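Local coordinates for protein phosphoserine aminotransferase (Bacillus circulans, PDB 2C0R) that catalyses the reversible, pyridoxal-phosphate-dependent transfer of an amino group between glutamate and 3-phosphohydroxypyruvate to make phosphoserine, and acts likewise on phosphohydroxythreonine, at residues 169-174 against 188-193; 83-88 against 143-148; 68-73 against 204-209; 149-154 against 175-180. The protein carries 1 engineered substitution. All coordinates share one frame; numbering follows the deposited sequence. Where two conformers were deposited one is given.

Overall arrangement
Three of the four contacts belong to the seven-stranded mixed sheet of the cofactor-binding domain. Contact 1 joins two of its central parallel strands, contact 3 the antiparallel pair at one end, and contact 2 lays helix 76-88 against strand 143-149. The centre of contact 1 is about 9, 10 and 11 Å from those of contacts 2, 3 and 4, while the centres of contacts 2 and 3 are about 16 Å apart. Contact 3 has the first and last segments along the chain, so the other three are nested in the loop it closes. Contact 4 continues from strands 143-149 and 170-173 into the loops beside pyridoxal phosphate; contacts 1 and 4 both touch it, tying sheet to active site.

Contact 1 (169-174 against 188-193); sequences PLIGDM and FGLVYA. With PLP (pyridoxal-5'-phosphate), chain C.
Leu170 O receives two backbone donors, Gly189 N at 2.6 Å, in the carbonyl plane, and the weaker Leu190 N. From there the chains run parallel, their axes 4.8 Å apart, and Gly172 bonds through both its N-H and its C=O, giving to Leu190 O and accepting from Tyr192 N. Met174 N then closes the ladder on Tyr192 O at 2.8 Å. On the Val191 side of the sheet the Phe188 ring is sandwiched: Leu170 CD2 sits over one face, 3.7 Å from the ring centroid, and Val191 CG1 lies over the other. With no side chain at Gly172, the ring can lie close along the strand, and the extended Met174 comes from the opposite direction to bring CE within 3.4 Å of Phe188 CZ. On the other side, Tyr192 has CG between its backbone N and carbonyl carbon (chi1 62°), which swings the ring beside the neighbouring strand until Asp173 CA stands over its face. The ring plane is only 18° from the Asp173 carboxylate. Tyr192 OH bonds to His147 and Asp173 OD1 to Ser175 OG. Asp173 OD2 lies 2.6 Å from N1 of pyridoxal phosphate, the place where fold-type I aminotransferases keep an aspartate; such a pairing is generally understood to favour the pyridine ring as an electron sink during transamination.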
loop_
_atom_site.group_PDB
_atom_site.type_symbol
_atom_site.label_atom_id
_atom_site.label_comp_id
_atom_site.label_asym_id
_atom_site.label_seq_id
_atom_site.Cartn_x
_atom_site.Cartn_y
_atom_site.Cartn_z
ATOM N N PRO A 169 -4.264 18.344 20.852
ATOM C CA PRO A 169 -4.263 18.181 19.404
ATOM C C PRO A 169 -5.588 17.652 18.880
ATOM O O PRO A 169 -6.119 16.638 19.334
ATOM C CB PRO A 169 -3.224 17.086 19.167
ATOM C CG PRO A 169 -2.399 16.973 20.393
ATOM C CD PRO A 169 -3.250 17.501 21.511
ATOM N N LEU A 170 -6.093 18.334 17.845
ATOM C CA LEU A 170 -7.246 17.842 17.102
ATOM C C LEU A 170 -6.776 16.982 15.937
ATOM O O LEU A 170 -5.882 17.350 15.156
ATOM C CB LEU A 170 -8.056 19.007 16.563
ATOM C CG LEU A 170 -9.284 18.654 15.735
ATOM C CD1 LEU A 170 -10.388 17.978 16.548
ATOM C CD2 LEU A 170 -9.862 19.895 15.046
ATOM N N ILE A 171 -7.401 15.812 15.836
ATOM C CA ILE A 171 -7.052 14.832 14.792
ATOM C C ILE A 171 -8.308 14.515 13.988
ATOM O O ILE A 171 -9.358 14.256 14.569
ATOM C CB ILE A 171 -6.462 13.574 15.428
ATOM C CG1 ILE A 171 -5.199 13.966 16.205
ATOM C CG2 ILE A 171 -6.200 12.489 14.391
ATOM C CD1 ILE A 171 -4.500 12.763 16.832
ATOM N N GLY A 172 -8.218 14.545 12.666
ATOM C CA GLY A 172 -9.416 14.344 11.822
ATOM C C GLY A 172 -9.167 13.234 10.798
ATOM O O GLY A 172 -8.222 13.291 10.023
ATOM N N ASP A 173 -10.084 12.278 10.831
ATOM C CA ASP A 173 -10.175 11.338 9.720
ATOM C C ASP A 173 -10.978 11.984 8.595
ATOM O O ASP A 173 -12.189 12.048 8.684
ATOM C CB ASP A 173 -10.891 10.076 10.200
ATOM C CG ASP A 173 -11.104 9.048 9.105
ATOM O OD1 ASP A 173 -10.714 9.281 7.941
ATOM O OD2 ASP A 173 -11.653 7.972 9.429
ATOM N N MET A 174 -10.293 12.483 7.582
ATOM C CA MET A 174 -10.912 13.116 6.449
ATOM C C MET A 174 -10.880 12.190 5.238
ATOM O O MET A 174 -10.875 12.705 4.109
ATOM C CB MET A 174 -10.179 14.409 6.137
ATOM C CG MET A 174 -10.249 15.421 7.245
ATOM S SD MET A 174 -9.565 17.021 6.718
ATOM C CE MET A 174 -10.021 18.019 8.146
ATOM N N PHE A 188 -5.674 21.641 13.275
ATOM C CA PHE A 188 -5.414 20.221 13.506
ATOM C C PHE A 188 -4.004 19.921 13.879
ATOM O O PHE A 188 -3.074 20.552 13.351
ATOM C CB PHE A 188 -5.697 19.421 12.217
ATOM C CG PHE A 188 -7.193 19.344 11.906
ATOM C CD1 PHE A 188 -7.781 20.323 11.132
ATOM C CD2 PHE A 188 -7.959 18.310 12.425
ATOM C CE1 PHE A 188 -9.152 20.280 10.883
ATOM C CE2 PHE A 188 -9.312 18.231 12.155
ATOM C CZ PHE A 188 -9.904 19.221 11.374
ATOM N N GLY A 189 -3.820 18.910 14.714
ATOM C CA GLY A 189 -2.432 18.437 14.853
ATOM C C GLY A 189 -2.157 17.375 13.794
ATOM O O GLY A 189 -1.020 17.125 13.388
ATOM N N LEU A 190 -3.191 16.683 13.335
ATOM C CA LEU A 190 -3.001 15.586 12.372
ATOM C C LEU A 190 -4.297 15.389 11.581
ATOM O O LEU A 190 -5.375 15.308 12.167
ATOM C CB LEU A 190 -2.634 14.263 13.049
ATOM C CG LEU A 190 -2.216 13.092 12.146
ATOM C CD1 LEU A 190 -1.207 12.261 12.942
ATOM C CD2 LEU A 190 -3.386 12.228 11.724
ATOM N N VAL A 191 -4.206 15.339 10.271
ATOM C CA VAL A 191 -5.338 14.932 9.447
ATOM C C VAL A 191 -4.899 13.767 8.587
ATOM O O VAL A 191 -3.739 13.663 8.148
ATOM C CB VAL A 191 -5.900 16.033 8.530
ATOM C CG1 VAL A 191 -6.328 17.254 9.365
ATOM C CG2 VAL A 191 -4.926 16.513 7.499
ATOM N N TYR A 192 -5.812 12.836 8.331
ATOM C CA TYR A 192 -5.417 11.683 7.521
ATOM C C TYR A 192 -6.567 11.264 6.612
ATOM O O TYR A 192 -7.753 11.562 6.847
ATOM C CB TYR A 192 -5.013 10.514 8.373
ATOM C CG TYR A 192 -6.019 9.899 9.286
ATOM C CD1 TYR A 192 -6.616 8.684 8.997
ATOM C CD2 TYR A 192 -6.360 10.534 10.482
ATOM C CE1 TYR A 192 -7.561 8.071 9.815
ATOM C CE2 TYR A 192 -7.267 9.912 11.310
ATOM C CZ TYR A 192 -7.874 8.715 11.002
ATOM O OH TYR A 192 -8.738 8.089 11.840
ATOM N N ALA A 193 -6.191 10.544 5.547
ATOM C CA ALA A 193 -7.178 10.106 4.575
ATOM C C ALA A 193 -6.614 8.936 3.781
ATOM O O ALA A 193 -5.545 9.088 3.170
ATOM C CB ALA A 193 -7.509 11.187 3.567
HETATM N N1 PLP C . -12.409 6.325 7.502
HETATM C C2 PLP C . -13.349 6.751 6.612
HETATM C C2A PLP C . -14.082 8.048 6.950
HETATM C C3 PLP C . -13.597 6.049 5.469
HETATM O O3 PLP C . -14.487 6.496 4.544
HETATM C C4 PLP C . -12.822 4.933 5.198
HETATM C C4A PLP C . -13.091 4.143 3.916
HETATM C C5 PLP C . -11.936 4.475 6.150
HETATM C C6 PLP C . -11.657 5.205 7.261
HETATM C C5A PLP C . -11.192 3.149 5.944
HETATM O O4P PLP C . -10.172 3.309 4.964
HETATM P P PLP C . -9.218 2.106 4.534
HETATM O O1P PLP C . -8.187 2.728 3.635
HETATM O O2P PLP C . -10.134 1.142 3.810
HETATM O O3P PLP C . -8.665 1.535 5.791
#

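Contact 2 (83-88 against 143-148); sequences MIPMNF and AAYLHL
Ile84 reaches Tyr145 with its CG2 branch, which stands over one face of the phenol ring, 4.0 Å from the ring centroid. The two side chains cross at about a right angle. The other branch goes to a second partner: Ile84 CD1 approaches the edge of the His147 imidazole, 4.4 Å from CD2, while His147 NE2 is hydrogen-bonded to Tyr192 OH. Pro85 follows at the kink, where its N has no bond to the preceding turn, and the pyrrolidine meets the end of the phenol, CB lying 3.3 Å from Tyr145 OH. Residues 83-88 of helix 76-88 run almost exactly antiparallel to strand 145-148, at 175°, with axes 10.9 Å apart. The helix belongs to a beta-alpha-beta crossover from strand 68-73 to the parallel strand 94-99, laid over one side of the sheet. With chi1 at 55° the phenol of Tyr145 projects toward the helix, its ring under Ile84 and its OH at Pro85; that OH also bonds to Tyr97 OH on strand 94-99. Replacing the tyrosine by an alanine here is likely to open a gap under Ile84 CG2 and beside Pro85 and to deprive Tyr97 OH of its mate. At the helix end Phe88 rests CB 3.7 Å from Tyr145 CD2, while Phe88 O touches Ala144 CB at 3.3 Å.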
loop_
_atom_site.group_PDB
_atom_site.type_symbol
_atom_site.label_atom_id
_atom_site.label_comp_id
_atom_site.label_asym_id
_atom_site.label_seq_id
_atom_site.Cartn_x
_atom_site.Cartn_y
_atom_site.Cartn_z
ATOM N N MET A 83 -2.402 3.500 14.576
ATOM C CA MET A 83 -1.149 4.273 14.736
ATOM C C MET A 83 -1.296 5.560 15.531
ATOM O O MET A 83 -0.396 5.948 16.276
ATOM C CB MET A 83 -0.629 4.514 13.328
ATOM C CG MET A 83 0.808 5.012 13.289
ATOM S SD MET A 83 1.364 5.013 11.544
ATOM C CE MET A 83 2.941 5.885 11.823
ATOM N N ILE A 84 -2.456 6.228 15.413
ATOM C CA ILE A 84 -2.663 7.471 16.202
ATOM C C ILE A 84 -2.615 7.215 17.717
ATOM O O ILE A 84 -1.756 7.807 18.423
ATOM C CB ILE A 84 -3.983 8.127 15.698
ATOM C CG1 ILE A 84 -3.838 8.705 14.306
ATOM C CG2 ILE A 84 -4.503 9.164 16.696
ATOM C CD1 ILE A 84 -5.163 8.789 13.573
ATOM N N PRO A 85 -3.448 6.363 18.305
ATOM C CA PRO A 85 -3.301 6.135 19.756
ATOM C C PRO A 85 -1.961 5.505 20.090
ATOM O O PRO A 85 -1.375 5.806 21.152
ATOM C CB PRO A 85 -4.448 5.167 20.061
ATOM C CG PRO A 85 -4.898 4.587 18.762
ATOM C CD PRO A 85 -4.597 5.644 17.743
ATOM N N MET A 86 -1.419 4.632 19.250
ATOM C CA MET A 86 -0.081 4.085 19.571
ATOM C C MET A 86 0.945 5.187 19.738
ATOM O O MET A 86 1.850 5.067 20.586
ATOM C CB MET A 86 0.345 3.097 18.473
ATOM C CG MET A 86 -0.412 1.784 18.539
ATOM S SD MET A 86 -0.071 0.728 17.088
ATOM C CE MET A 86 0.844 -0.558 17.954
ATOM N N ASN A 87 0.848 6.223 18.922
ATOM C CA ASN A 87 1.875 7.263 18.982
ATOM C C ASN A 87 1.569 8.307 20.060
ATOM O O ASN A 87 2.542 8.864 20.589
ATOM C CB ASN A 87 2.040 7.963 17.632
ATOM C CG ASN A 87 2.958 7.182 16.717
ATOM O OD1 ASN A 87 4.126 7.558 16.624
ATOM N ND2 ASN A 87 2.465 6.112 16.107
ATOM N N PHE A 88 0.308 8.563 20.341
ATOM C CA PHE A 88 -0.038 9.708 21.204
ATOM C C PHE A 88 -0.702 9.378 22.518
ATOM O O PHE A 88 -0.780 10.238 23.397
ATOM C CB PHE A 88 -0.995 10.621 20.419
ATOM C CG PHE A 88 -0.346 11.082 19.139
ATOM C CD1 PHE A 88 -1.076 10.936 17.958
ATOM C CD2 PHE A 88 0.932 11.612 19.049
ATOM C CE1 PHE A 88 -0.574 11.315 16.735
ATOM C CE2 PHE A 88 1.427 12.011 17.813
ATOM C CZ PHE A 88 0.676 11.867 16.648
ATOM N N ALA A 143 -6.913 14.464 28.262
ATOM C CA ALA A 143 -6.976 14.083 26.854
ATOM C C ALA A 143 -5.610 14.157 26.150
ATOM O O ALA A 143 -4.950 15.189 26.245
ATOM C CB ALA A 143 -7.958 14.970 26.078
ATOM N N ALA A 144 -5.250 13.101 25.424
ATOM C CA ALA A 144 -4.054 13.074 24.613
ATOM C C ALA A 144 -4.299 13.791 23.304
ATOM O O ALA A 144 -3.438 14.333 22.644
ATOM C CB ALA A 144 -3.638 11.625 24.344
ATOM N N TYR A 145 -5.578 13.702 22.906
ATOM C CA TYR A 145 -5.977 14.241 21.604
ATOM C C TYR A 145 -7.505 14.172 21.557
ATOM O O TYR A 145 -8.096 13.508 22.394
ATOM C CB TYR A 145 -5.434 13.511 20.392
ATOM C CG TYR A 145 -5.673 12.036 20.252
ATOM C CD1 TYR A 145 -6.857 11.515 19.727
ATOM C CD2 TYR A 145 -4.696 11.125 20.652
ATOM C CE1 TYR A 145 -7.040 10.140 19.628
ATOM C CE2 TYR A 145 -4.866 9.754 20.531
ATOM C CZ TYR A 145 -6.040 9.261 20.011
ATOM O OH TYR A 145 -6.259 7.904 19.867
ATOM N N LEU A 146 -8.064 14.873 20.578
ATOM C CA LEU A 146 -9.474 14.725 20.261
ATOM C C LEU A 146 -9.546 14.251 18.808
ATOM O O LEU A 146 -8.994 14.975 17.970
ATOM C CB LEU A 146 -10.274 16.020 20.425
ATOM C CG LEU A 146 -11.731 15.901 19.929
ATOM C CD1 LEU A 146 -12.568 15.088 20.897
ATOM C CD2 LEU A 146 -12.328 17.273 19.705
ATOM N N HIS A 147 -10.184 13.125 18.539
ATOM C CA HIS A 147 -10.315 12.600 17.183
ATOM C C HIS A 147 -11.770 12.778 16.714
ATOM O O HIS A 147 -12.684 12.444 17.436
ATOM C CB HIS A 147 -9.958 11.131 17.230
ATOM C CG HIS A 147 -10.037 10.446 15.906
ATOM N ND1 HIS A 147 -11.237 10.081 15.307
ATOM C CD2 HIS A 147 -9.060 10.028 15.080
ATOM C CE1 HIS A 147 -10.942 9.493 14.140
ATOM N NE2 HIS A 147 -9.625 9.445 13.973
ATOM N N LEU A 148 -11.906 13.336 15.527
ATOM C CA LEU A 148 -13.211 13.360 14.878
ATOM C C LEU A 148 -13.067 12.806 13.476
ATOM O O LEU A 148 -11.962 12.721 12.919
ATOM C CB LEU A 148 -13.803 14.767 14.899
ATOM C CG LEU A 148 -13.053 15.924 14.251
ATOM C CD1 LEU A 148 -13.175 15.994 12.740
ATOM C CD2 LEU A 148 -13.568 17.270 14.788
#

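Contact 3 (68-73 against 204-209); sequences YKVLFI and VTVVIV
Strands 68-73 and 205-209 pair antiparallel, 157° between directions and 4.6 Å between axes, through six backbone hydrogen bonds exchanged two by two: Lys69 with Val209, Leu71 with Val207, Ile73 with Thr205. Leu71 N to Val207 O is the shortest, at 2.7 Å. The same three pairs share one face of the sheet. There Ile73 crosses obliquely over Val207 and its CD1 lies 3.7 Å from CG2 of that valine; a first torsion of -51°, placing CG1 anti to the carbonyl carbon, and an extended chain beyond it carry the methyl across. Leu71 reaches diagonally in the same way, CD1 coming 3.8 Å from Val209 CG1. Thr205 brings CB to 3.1 Å from Ile73 O, a close fit beside the bond from its own N. On the other face lie the non-hydrogen-bonded pairs. Phe72 and Val206 lie side by side, the valine CG2 at the edge of the ring and 4.2 Å from CE2, while Val70 CG2 and Ile208 CG1 are 4.3 Å apart. The Val70, Phe72 and Val206 face is covered by helix 45-61, whose His51 meets the Phe72 ring edge-to-face. Helix 76-88 covers Ile73, Thr205 and Val207 on the opposite face through Gln80, with Met83 also on Ile73. Within this chain strand 68-73 is outermost, and strand 190-194 flanks 205-210 on its inner side.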
loop_
_atom_site.group_PDB
_atom_site.type_symbol
_atom_site.label_atom_id
_atom_site.label_comp_id
_atom_site.label_asym_id
_atom_site.label_seq_id
_atom_site.Cartn_x
_atom_site.Cartn_y
_atom_site.Cartn_z
ATOM N N TYR A 68 3.885 21.770 8.998
ATOM C CA TYR A 68 3.253 20.492 8.770
ATOM C C TYR A 68 3.998 19.653 7.752
ATOM O O TYR A 68 4.502 20.168 6.756
ATOM C CB TYR A 68 1.809 20.657 8.205
ATOM C CG TYR A 68 0.908 21.183 9.296
ATOM C CD1 TYR A 68 0.843 22.539 9.603
ATOM C CD2 TYR A 68 0.101 20.309 10.013
ATOM C CE1 TYR A 68 -0.007 22.980 10.612
ATOM C CE2 TYR A 68 -0.746 20.744 11.025
ATOM C CZ TYR A 68 -0.791 22.093 11.316
ATOM O OH TYR A 68 -1.617 22.562 12.321
ATOM N N LYS A 69 4.065 18.363 8.017
ATOM C CA LYS A 69 4.694 17.477 7.049
ATOM C C LYS A 69 3.636 16.581 6.422
ATOM O O LYS A 69 2.785 16.046 7.149
ATOM C CB LYS A 69 5.756 16.620 7.737
ATOM C CG LYS A 69 6.562 15.757 6.769
ATOM C CD LYS A 69 7.525 16.534 5.885
ATOM C CE LYS A 69 8.227 15.490 5.003
ATOM N NZ LYS A 69 8.969 16.111 3.872
ATOM N N VAL A 70 3.698 16.421 5.115
ATOM C CA VAL A 70 2.848 15.458 4.430
ATOM C C VAL A 70 3.585 14.112 4.393
ATOM O O VAL A 70 4.678 14.038 3.842
ATOM C CB VAL A 70 2.497 15.925 3.013
ATOM C CG1 VAL A 70 1.678 14.892 2.269
ATOM C CG2 VAL A 70 1.804 17.281 3.063
ATOM N N LEU A 71 2.966 13.106 5.001
ATOM C CA LEU A 71 3.472 11.763 4.980
ATOM C C LEU A 71 2.624 10.883 4.078
ATOM O O LEU A 71 1.422 11.090 3.999
ATOM C CB LEU A 71 3.456 11.172 6.414
ATOM C CG LEU A 71 4.093 12.044 7.477
ATOM C CD1 LEU A 71 3.908 11.383 8.845
ATOM C CD2 LEU A 71 5.564 12.339 7.204
ATOM N N PHE A 72 3.253 9.893 3.480
ATOM C CA PHE A 72 2.544 8.874 2.729
ATOM C C PHE A 72 2.796 7.556 3.447
ATOM O O PHE A 72 3.965 7.098 3.522
ATOM C CB PHE A 72 3.044 8.801 1.307
ATOM C CG PHE A 72 2.852 10.110 0.546
ATOM C CD1 PHE A 72 3.944 10.766 -0.006
ATOM C CD2 PHE A 72 1.564 10.628 0.434
ATOM C CE1 PHE A 72 3.822 11.963 -0.693
ATOM C CE2 PHE A 72 1.453 11.831 -0.220
ATOM C CZ PHE A 72 2.553 12.506 -0.741
ATOM N N ILE A 73 1.738 6.982 3.969
ATOM C CA ILE A 73 1.813 5.766 4.791
ATOM C C ILE A 73 0.952 4.690 4.181
ATOM O O ILE A 73 -0.144 5.027 3.698
ATOM C CB ILE A 73 1.412 6.084 6.235
ATOM C CG1 ILE A 73 2.199 7.282 6.746
ATOM C CG2 ILE A 73 1.559 4.841 7.084
ATOM C CD1 ILE A 73 2.009 7.692 8.210
ATOM N N VAL A 204 -2.424 4.187 -0.710
ATOM C CA VAL A 204 -1.674 5.244 -0.066
ATOM C C VAL A 204 -2.617 5.944 0.946
ATOM O O VAL A 204 -3.775 6.219 0.611
ATOM C CB VAL A 204 -1.226 6.373 -1.010
ATOM C CG1 VAL A 204 -0.104 7.171 -0.340
ATOM C CG2 VAL A 204 -0.819 5.850 -2.369
ATOM N N THR A 205 -2.111 6.212 2.113
ATOM C CA THR A 205 -2.826 7.054 3.083
ATOM C C THR A 205 -2.021 8.327 3.222
ATOM O O THR A 205 -0.795 8.295 3.459
ATOM C CB THR A 205 -2.934 6.291 4.419
ATOM O OG1 THR A 205 -3.585 5.039 4.155
ATOM C CG2 THR A 205 -3.792 7.054 5.416
ATOM N N VAL A 206 -2.699 9.453 3.079
ATOM C CA VAL A 206 -2.074 10.754 3.283
ATOM C C VAL A 206 -2.250 11.141 4.730
ATOM O O VAL A 206 -3.371 11.097 5.211
ATOM C CB VAL A 206 -2.767 11.793 2.387
ATOM C CG1 VAL A 206 -2.230 13.178 2.730
ATOM C CG2 VAL A 206 -2.534 11.419 0.949
ATOM N N VAL A 207 -1.147 11.433 5.385
ATOM C CA VAL A 207 -1.165 11.857 6.783
ATOM C C VAL A 207 -0.450 13.189 6.887
ATOM O O VAL A 207 0.726 13.272 6.504
ATOM C CB VAL A 207 -0.504 10.819 7.701
ATOM C CG1 VAL A 207 -0.465 11.309 9.151
ATOM C CG2 VAL A 207 -1.217 9.500 7.590
ATOM N N ILE A 208 -1.148 14.229 7.290
ATOM C CA ILE A 208 -0.541 15.551 7.367
ATOM C C ILE A 208 -0.444 15.894 8.845
ATOM O O ILE A 208 -1.489 15.933 9.493
ATOM C CB ILE A 208 -1.387 16.596 6.638
ATOM C CG1 ILE A 208 -1.781 16.140 5.213
ATOM C CG2 ILE A 208 -0.680 17.933 6.611
ATOM C CD1 ILE A 208 -2.597 17.177 4.469
ATOM N N VAL A 209 0.761 16.083 9.345
ATOM C CA VAL A 209 0.972 16.145 10.770
ATOM C C VAL A 209 1.800 17.368 11.121
ATOM O O VAL A 209 2.733 17.766 10.448
ATOM C CB VAL A 209 1.631 14.830 11.237
ATOM C CG1 VAL A 209 3.050 14.668 10.660
ATOM C CG2 VAL A 209 1.574 14.767 12.741
#

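Contact 4 (149-154 against 175-180); sequences TSNETI and SSDILS. With PLP (pyridoxal-5'-phosphate), chain C.
Thr153 and Ser176 turn their hydroxyls at one another, OG1 to OG 2.6 Å, and either may be the donor. Asn151 comes to the same Ser176 OG with an N-H of ND2, 2.8 Å away; the bond is nearly straight (167°) and the serine oxygen lies close to the amide plane. Asn151 is held in turn by Ser296 and Asn299. A chi1 of 53° at Ser176 sets OG where both partners can reach it. Thr153 OG1 goes on to O3 of pyridoxal phosphate at 2.5 Å, so Ser176 OG, itself held by Asn151 ND2, positions the threonine hydroxyl that meets the cofactor. Both segments follow the ends of strands 143-149 and 170-173, and such strand-end loops form the cofactor pocket of this aminotransferase fold; Ser175 CB lies 3.5 Å from C2 of the pyridine ring. A water joins the two segments, donating to Asn151 O and accepting from Ser176 N. With an alanine in place of the aspartate at 177, the Arg181 charge would probably lose its mate and Ser150 OG its short acceptor. Farther from the cofactor, that Ser150 OG donates to Asp177 OD1 at 2.7 Å from above the carboxylate plane, while OD2 takes a salt bridge from Arg181 and a bond from Gln158.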
loop_
_atom_site.group_PDB
_atom_site.type_symbol
_atom_site.label_atom_id
_atom_site.label_comp_id
_atom_site.label_asym_id
_atom_site.label_seq_id
_atom_site.Cartn_x
_atom_site.Cartn_y
_atom_site.Cartn_z
ATOM N N THR A 149 -14.207 12.482 12.937
ATOM C CA THR A 149 -14.375 12.018 11.567
ATOM C C THR A 149 -15.078 13.127 10.819
ATOM O O THR A 149 -16.241 13.428 11.151
ATOM C CB THR A 149 -15.211 10.724 11.593
ATOM O OG1 THR A 149 -14.620 9.864 12.581
ATOM C CG2 THR A 149 -15.196 10.014 10.264
ATOM N N SER A 150 -14.414 13.747 9.847
ATOM C CA SER A 150 -14.996 14.909 9.221
ATOM C C SER A 150 -16.231 14.526 8.387
ATOM O O SER A 150 -17.179 15.318 8.372
ATOM C CB SER A 150 -14.035 15.659 8.312
ATOM O OG SER A 150 -13.521 14.771 7.336
ATOM N N ASN A 151 -16.171 13.388 7.743
ATOM C CA ASN A 151 -17.295 12.964 6.908
ATOM C C ASN A 151 -17.534 11.502 7.191
ATOM O O ASN A 151 -16.606 10.698 6.976
ATOM C CB ASN A 151 -16.939 13.212 5.441
ATOM C CG ASN A 151 -18.120 12.902 4.506
ATOM O OD1 ASN A 151 -18.999 13.753 4.395
ATOM N ND2 ASN A 151 -18.102 11.773 3.838
ATOM N N GLU A 152 -18.679 11.155 7.697
ATOM C CA GLU A 152 -19.062 9.784 7.994
ATOM C C GLU A 152 -19.629 9.204 6.703
ATOM O O GLU A 152 -20.828 9.408 6.422
ATOM C CB GLU A 152 -20.086 9.753 9.131
ATOM C CG GLU A 152 -19.410 9.920 10.490
ATOM C CD GLU A 152 -18.661 8.698 10.983
ATOM O OE1 GLU A 152 -18.474 7.733 10.220
ATOM O OE2 GLU A 152 -18.241 8.698 12.161
ATOM N N THR A 153 -18.747 8.523 6.031
ATOM C CA THR A 153 -18.980 7.994 4.693
ATOM C C THR A 153 -20.166 7.051 4.599
ATOM O O THR A 153 -20.801 7.019 3.535
ATOM C CB THR A 153 -17.722 7.159 4.298
ATOM O OG1 THR A 153 -16.597 7.863 4.858
ATOM C CG2 THR A 153 -17.641 7.088 2.790
ATOM N N ILE A 154 -20.422 6.279 5.667
ATOM C CA ILE A 154 -21.506 5.283 5.593
ATOM C C ILE A 154 -22.852 5.897 5.933
ATOM O O ILE A 154 -23.872 5.554 5.322
ATOM C CB ILE A 154 -21.165 4.082 6.510
ATOM C CG1 ILE A 154 -20.082 3.235 5.844
ATOM C CG2 ILE A 154 -22.409 3.288 6.873
ATOM C CD1 ILE A 154 -19.423 2.197 6.723
ATOM N N SER A 175 -10.861 10.879 5.483
ATOM C CA SER A 175 -10.767 10.003 4.310
ATOM C C SER A 175 -11.773 10.301 3.187
ATOM O O SER A 175 -11.389 10.336 2.008
ATOM C CB SER A 175 -10.991 8.559 4.739
ATOM O OG SER A 175 -9.927 8.129 5.608
ATOM N N SER A 176 -13.030 10.562 3.540
ATOM C CA SER A 176 -14.009 10.722 2.477
ATOM C C SER A 176 -14.295 12.178 2.130
ATOM O O SER A 176 -15.197 12.393 1.306
ATOM C CB SER A 176 -15.244 9.920 2.828
ATOM O OG SER A 176 -15.723 10.238 4.119
ATOM N N ASP A 177 -13.536 13.147 2.636
ATOM C CA ASP A 177 -13.795 14.525 2.164
ATOM C C ASP A 177 -12.515 15.357 2.076
ATOM O O ASP A 177 -12.556 16.558 1.801
ATOM C CB ASP A 177 -14.865 15.251 2.964
ATOM C CG ASP A 177 -14.448 15.730 4.349
ATOM O OD1 ASP A 177 -13.292 15.556 4.747
ATOM O OD2 ASP A 177 -15.341 16.295 5.016
ATOM N N ILE A 178 -11.313 14.770 2.249
ATOM C CA ILE A 178 -10.122 15.612 2.203
ATOM C C ILE A 178 -9.949 16.229 0.841
ATOM O O ILE A 178 -10.117 15.581 -0.210
ATOM C CB ILE A 178 -8.872 14.795 2.601
ATOM C CG1 ILE A 178 -7.756 15.756 3.050
ATOM C CG2 ILE A 178 -8.456 13.871 1.481
ATOM C CD1 ILE A 178 -6.555 15.039 3.626
ATOM N N LEU A 179 -9.588 17.493 0.820
ATOM C CA LEU A 179 -9.443 18.304 -0.398
ATOM C C LEU A 179 -10.725 18.355 -1.236
ATOM O O LEU A 179 -10.668 18.523 -2.443
ATOM C CB LEU A 179 -8.246 17.843 -1.255
ATOM C CG LEU A 179 -6.935 17.653 -0.525
ATOM C CD1 LEU A 179 -5.828 17.366 -1.564
ATOM C CD2 LEU A 179 -6.535 18.853 0.337
ATOM N N SER A 180 -11.862 18.314 -0.528
ATOM C CA SER A 180 -13.146 18.633 -1.156
ATOM C C SER A 180 -13.556 20.065 -0.842
ATOM O O SER A 180 -14.513 20.576 -1.448
ATOM C CB SER A 180 -14.252 17.711 -0.663
ATOM O OG SER A 180 -14.510 17.875 0.705
HETATM N N1 PLP C . -12.409 6.325 7.502
HETATM C C2 PLP C . -13.349 6.751 6.612
HETATM C C2A PLP C . -14.082 8.048 6.950
HETATM C C3 PLP C . -13.597 6.049 5.469
HETATM O O3 PLP C . -14.487 6.496 4.544
HETATM C C4 PLP C . -12.822 4.933 5.198
HETATM C C4A PLP C . -13.091 4.143 3.916
HETATM C C5 PLP C . -11.936 4.475 6.150
HETATM C C6 PLP C . -11.657 5.205 7.261
HETATM C C5A PLP C . -11.192 3.149 5.944
HETATM O O4P PLP C . -10.172 3.309 4.964
HETATM P P PLP C . -9.218 2.106 4.534
HETATM O O1P PLP C . -8.187 2.728 3.635
HETATM O O2P PLP C . -10.134 1.142 3.810
HETATM O O3P PLP C . -8.665 1.535 5.791
HETATM O O HOH W 1 -13.927 11.395 6.352
#